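Local coordinates for vacuolar protein sorting-associated protein IST1 (Saccharomyces cerevisiae, PDB 3GGY), which regulates recruitment of the ATPase VPS4 to the ESCRT-III complex, acting late in the sorting of cargo proteins into multivesicular bodies, at residues Q43-L46 against K52-Y55; S111-I116 against V138-G143. All blocks are in the same frame, centred on the assembly; numbering follows the deposited sequence.

Contact 1: Q43-L46 against K52-Y55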
loop_
_atom_site.group_PDB
_atom_site.type_symbol
_atom_site.label_atom_id
_atom_site.label_comp_id
_atom_site.label_asym_id
_atom_site.label_seq_id
_atom_site.Cartn_x
_atom_site.Cartn_y
_atom_site.Cartn_z
ATOM N N GLN A 43 23.261 8.129 -11.193
ATOM C CA GLN A 43 24.495 8.803 -10.802
ATOM C C GLN A 43 25.493 7.805 -10.216
ATOM O O GLN A 43 26.698 7.933 -10.422
ATOM C CB GLN A 43 24.187 9.919 -9.796
ATOM C CG GLN A 43 25.374 10.801 -9.426
ATOM C CD GLN A 43 26.075 11.402 -10.638
ATOM O OE1 GLN A 43 25.432 11.822 -11.600
ATOM N NE2 GLN A 43 27.401 11.458 -10.584
ATOM N N LEU A 44 24.993 6.815 -9.482
ATOM C CA LEU A 44 25.855 5.788 -8.911
ATOM C C LEU A 44 26.483 4.978 -10.037
ATOM O O LEU A 44 27.655 4.606 -9.964
ATOM C CB LEU A 44 25.058 4.858 -7.990
ATOM C CG LEU A 44 24.612 5.460 -6.657
ATOM C CD1 LEU A 44 23.610 4.532 -5.977
ATOM C CD2 LEU A 44 25.829 5.680 -5.775
ATOM N N LEU A 45 25.709 4.717 -11.087
ATOM C CA LEU A 45 26.220 3.955 -12.218
ATOM C C LEU A 45 27.309 4.737 -12.940
ATOM O O LEU A 45 28.348 4.179 -13.291
ATOM C CB LEU A 45 25.091 3.610 -13.195
ATOM C CG LEU A 45 24.009 2.660 -12.662
ATOM C CD1 LEU A 45 22.878 2.551 -13.674
ATOM C CD2 LEU A 45 24.616 1.293 -12.369
ATOM N N LEU A 46 27.071 6.028 -13.154
ATOM C CA LEU A 46 28.043 6.875 -13.839
ATOM C C LEU A 46 29.371 6.933 -13.094
ATOM O O LEU A 46 30.422 7.158 -13.707
ATOM C CB LEU A 46 27.502 8.300 -14.001
ATOM C CG LEU A 46 26.273 8.495 -14.893
ATOM C CD1 LEU A 46 25.934 9.980 -14.959
ATOM C CD2 LEU A 46 26.550 7.951 -16.293
ATOM N N LYS A 52 26.443 -0.226 -4.557
ATOM C CA LYS A 52 25.487 0.731 -4.013
ATOM C C LYS A 52 24.272 0.883 -4.930
ATOM O O LYS A 52 23.138 0.971 -4.461
ATOM C CB LYS A 52 26.170 2.084 -3.803
ATOM C CG LYS A 52 27.433 1.977 -2.968
ATOM C CD LYS A 52 28.151 3.304 -2.812
ATOM C CE LYS A 52 27.417 4.243 -1.877
ATOM N NZ LYS A 52 28.231 5.464 -1.615
ATOM N N ALA A 53 24.507 0.912 -6.238
ATOM C CA ALA A 53 23.404 1.044 -7.193
ATOM C C ALA A 53 22.444 -0.129 -7.015
ATOM O O ALA A 53 21.220 0.037 -7.047
ATOM C CB ALA A 53 23.940 1.073 -8.622
ATOM N N HIS A 54 23.007 -1.316 -6.810
ATOM C CA HIS A 54 22.209 -2.520 -6.620
ATOM C C HIS A 54 21.337 -2.380 -5.380
ATOM O O HIS A 54 20.131 -2.619 -5.428
ATOM C CB HIS A 54 23.123 -3.738 -6.472
ATOM C CG HIS A 54 22.407 -5.049 -6.570
ATOM N ND1 HIS A 54 21.666 -5.572 -5.534
ATOM C CD2 HIS A 54 22.309 -5.934 -7.590
ATOM C CE1 HIS A 54 21.142 -6.726 -5.910
ATOM N NE2 HIS A 54 21.516 -6.968 -7.154
ATOM N N TYR A 55 21.955 -1.998 -4.269
ATOM C CA TYR A 55 21.232 -1.820 -3.013
ATOM C C TYR A 55 20.121 -0.791 -3.173
ATOM O O TYR A 55 19.012 -0.976 -2.667
ATOM C CB TYR A 55 22.189 -1.353 -1.912
ATOM C CG TYR A 55 23.147 -2.410 -1.406
ATOM C CD1 TYR A 55 24.357 -2.049 -0.810
ATOM C CD2 TYR A 55 22.831 -3.766 -1.483
ATOM C CE1 TYR A 55 25.228 -3.013 -0.304
ATOM C CE2 TYR A 55 23.694 -4.737 -0.978
ATOM C CZ TYR A 55 24.889 -4.352 -0.390
ATOM O OH TYR A 55 25.739 -5.302 0.127
#
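Leu44 and Ala53 bring the end of helix 8-46 and the start of helix 50-82 together, their CA atoms 5.6 Å apart. The tight part is the small methyl of Ala53. Its CB lies 4.0 Å from Leu44 CB and 3.8 Å from Leu45 CD2, held between the root of one leucine and a branch tip of the next. Leu44 reaches past that methyl to the opposite backbone: its CG stands beside its own N (chi1 -72°), and CD1 rests 3.7 Å from Ala53 CA and as near to Ala53 N. On the other side the packing thins out. Leu44 CD2 comes closest to Lys52 at the base of the lysine, 4.1 Å from CB, and the two side chains cross at about a right angle. Past CB the lysine chain, bent at chi3 (73°), keeps a looser distance from Leu44 CD2 and ends in NZ on the exposed side. Leu45, by contrast, is buried and also touches Ser190, while Leu44 packs on Lys49 of the intervening turn. Close apolar packing across a short turn, small residue against leucines, is that of a helical hairpin, here the long one of the ESCRT-III-like fold.

Contact 2: S111-I116 against V138-G143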
loop_
_atom_site.group_PDB
_atom_site.type_symbol
_atom_site.label_atom_id
_atom_site.label_comp_id
_atom_site.label_asym_id
_atom_site.label_seq_id
_atom_site.Cartn_x
_atom_site.Cartn_y
_atom_site.Cartn_z
ATOM N N SER A 111 -8.854 -5.123 4.274
ATOM C CA SER A 111 -7.571 -4.700 3.734
ATOM C C SER A 111 -7.030 -3.451 4.419
ATOM O O SER A 111 -5.832 -3.348 4.681
ATOM C CB SER A 111 -7.681 -4.461 2.223
ATOM O OG SER A 111 -7.975 -5.679 1.544
ATOM N N LEU A 112 -7.909 -2.500 4.708
ATOM C CA LEU A 112 -7.487 -1.264 5.357
ATOM C C LEU A 112 -7.016 -1.508 6.783
ATOM O O LEU A 112 -6.037 -0.917 7.234
ATOM C CB LEU A 112 -8.633 -0.256 5.327
ATOM C CG LEU A 112 -8.866 0.299 3.920
ATOM C CD1 LEU A 112 -10.205 1.026 3.862
ATOM C CD2 LEU A 112 -7.727 1.237 3.543
ATOM N N ILE A 113 -7.702 -2.395 7.493
ATOM C CA ILE A 113 -7.308 -2.704 8.860
ATOM C C ILE A 113 -5.975 -3.455 8.860
ATOM O O ILE A 113 -5.092 -3.177 9.676
ATOM C CB ILE A 113 -8.404 -3.537 9.558
ATOM C CG1 ILE A 113 -9.620 -2.638 9.801
ATOM C CG2 ILE A 113 -7.886 -4.118 10.872
ATOM C CD1 ILE A 113 -10.844 -3.371 10.333
ATOM N N TYR A 114 -5.826 -4.400 7.935
ATOM C CA TYR A 114 -4.593 -5.165 7.822
ATOM C C TYR A 114 -3.416 -4.258 7.492
ATOM O O TYR A 114 -2.290 -4.492 7.940
ATOM C CB TYR A 114 -4.720 -6.223 6.718
ATOM C CG TYR A 114 -3.493 -7.091 6.599
ATOM C CD1 TYR A 114 -3.271 -8.135 7.491
ATOM C CD2 TYR A 114 -2.515 -6.826 5.641
ATOM C CE1 TYR A 114 -2.105 -8.892 7.442
ATOM C CE2 TYR A 114 -1.345 -7.582 5.583
ATOM C CZ TYR A 114 -1.147 -8.611 6.487
ATOM O OH TYR A 114 0.007 -9.358 6.444
ATOM N N ALA A 115 -3.687 -3.213 6.718
ATOM C CA ALA A 115 -2.648 -2.284 6.283
ATOM C C ALA A 115 -2.089 -1.344 7.342
ATOM O O ALA A 115 -0.999 -0.803 7.159
ATOM C CB ALA A 115 -3.159 -1.468 5.104
ATOM N N ILE A 116 -2.822 -1.142 8.436
ATOM C CA ILE A 116 -2.383 -0.226 9.492
ATOM C C ILE A 116 -0.918 -0.395 9.880
ATOM O O ILE A 116 -0.143 0.565 9.907
ATOM C CB ILE A 116 -3.252 -0.388 10.760
ATOM C CG1 ILE A 116 -4.684 0.051 10.456
ATOM C CG2 ILE A 116 -2.664 0.427 11.922
ATOM C CD1 ILE A 116 -5.706 -0.401 11.498
ATOM N N VAL A 138 -14.256 -7.069 18.586
ATOM C CA VAL A 138 -12.806 -7.201 18.654
ATOM C C VAL A 138 -12.324 -8.457 17.937
ATOM O O VAL A 138 -11.235 -8.466 17.351
ATOM C CB VAL A 138 -12.314 -7.230 20.119
ATOM C CG1 VAL A 138 -10.834 -7.534 20.160
ATOM C CG2 VAL A 138 -12.589 -5.886 20.789
ATOM N N GLU A 139 -13.130 -9.514 17.986
ATOM C CA GLU A 139 -12.777 -10.766 17.328
ATOM C C GLU A 139 -12.537 -10.531 15.841
ATOM O O GLU A 139 -11.597 -11.074 15.261
ATOM C CB GLU A 139 -13.898 -11.794 17.495
ATOM C CG GLU A 139 -14.053 -12.358 18.902
ATOM C CD GLU A 139 -14.166 -11.288 19.979
ATOM O OE1 GLU A 139 -15.101 -10.455 19.920
ATOM O OE2 GLU A 139 -13.312 -11.291 20.893
ATOM N N PHE A 140 -13.401 -9.728 15.231
ATOM C CA PHE A 140 -13.289 -9.419 13.812
ATOM C C PHE A 140 -11.945 -8.776 13.490
ATOM O O PHE A 140 -11.216 -9.249 12.617
ATOM C CB PHE A 140 -14.435 -8.489 13.396
ATOM C CG PHE A 140 -14.204 -7.791 12.087
ATOM C CD1 PHE A 140 -14.072 -8.516 10.910
ATOM C CD2 PHE A 140 -14.101 -6.402 12.039
ATOM C CE1 PHE A 140 -13.829 -7.871 9.694
ATOM C CE2 PHE A 140 -13.860 -5.748 10.830
ATOM C CZ PHE A 140 -13.725 -6.482 9.660
ATOM N N VAL A 141 -11.606 -7.704 14.199
ATOM C CA VAL A 141 -10.342 -7.026 13.937
ATOM C C VAL A 141 -9.113 -7.883 14.238
ATOM O O VAL A 141 -8.123 -7.814 13.517
ATOM C CB VAL A 141 -10.262 -5.672 14.687
ATOM C CG1 VAL A 141 -11.367 -4.757 14.202
ATOM C CG2 VAL A 141 -10.382 -5.874 16.174
ATOM N N ASN A 142 -9.166 -8.704 15.287
ATOM C CA ASN A 142 -8.027 -9.558 15.597
ATOM C C ASN A 142 -7.859 -10.635 14.529
ATOM O O ASN A 142 -6.737 -11.043 14.211
ATOM C CB ASN A 142 -8.192 -10.210 16.974
ATOM C CG ASN A 142 -8.064 -9.211 18.106
ATOM O OD1 ASN A 142 -7.452 -8.157 17.948
ATOM N ND2 ASN A 142 -8.626 -9.546 19.263
ATOM N N GLY A 143 -8.977 -11.092 13.972
ATOM C CA GLY A 143 -8.913 -12.102 12.931
ATOM C C GLY A 143 -8.176 -11.551 11.725
ATOM O O GLY A 143 -7.411 -12.258 11.066
#
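Ile113 points from helix 105-115 toward helix 138-147, and its outermost methyl touches both Phe140 and Val141. With CG1 beside the backbone N (chi1 -70°) and the chain extended beyond it (chi2 173°), CD1 is carried across the gap between the backbones, whose nearest CA atoms, those of Ile113 and Val141, are 7.3 Å apart. The phenyl ring meets it at a slant: Phe140 CE2 is 3.9 Å from Ile113 CD1, and the two side chains run obliquely to one another. Phe140 starts out alongside the other helix, but with CG anti to N (chi1 163°) the ring extends to the isoleucine. These are two of the shorter helices that follow the long hairpin in the ESCRT-III-like N-terminal domain, joined here by apolar side chains alone. Val141 approaches differently, its side chain at about a right angle to that of Ile113, with CG1 4.1 Å from Ile113 CD1. One methyl thus serves two consecutive residues of the facing helix, and all three are buried. Leu112, next to Ile113, faces other partners, packing on Cys77 and Leu80 of helix 50-82 and on Leu125 and Leu128 of helix 125-135. At the start of the opposite helix, Asn137 OD1 accepts a hydrogen bond from Phe140 N.

In the fold
Contacts 1 and 2 lie on opposite sides of the chain's centre, their centres 39 Å apart, and share no helix. Contact 1 joins neighbours in sequence at the closed end of the long hairpin and is only partly buried; contact 2 joins helices with helix 125-135 between them in the chain, and its touching residues are all buried. Both are apolar, yet the chemistry follows the place: near the turn, small and branched aliphatic groups let the backbones come close, with a lysine at the margin, whereas at 111-116/138-143 an isoleucine meets a phenylalanine and a valine between wider-set helices. Helix 50-82 links the two regions, bearing 52-55 near one end and, farther along, residues that pack against 111-116.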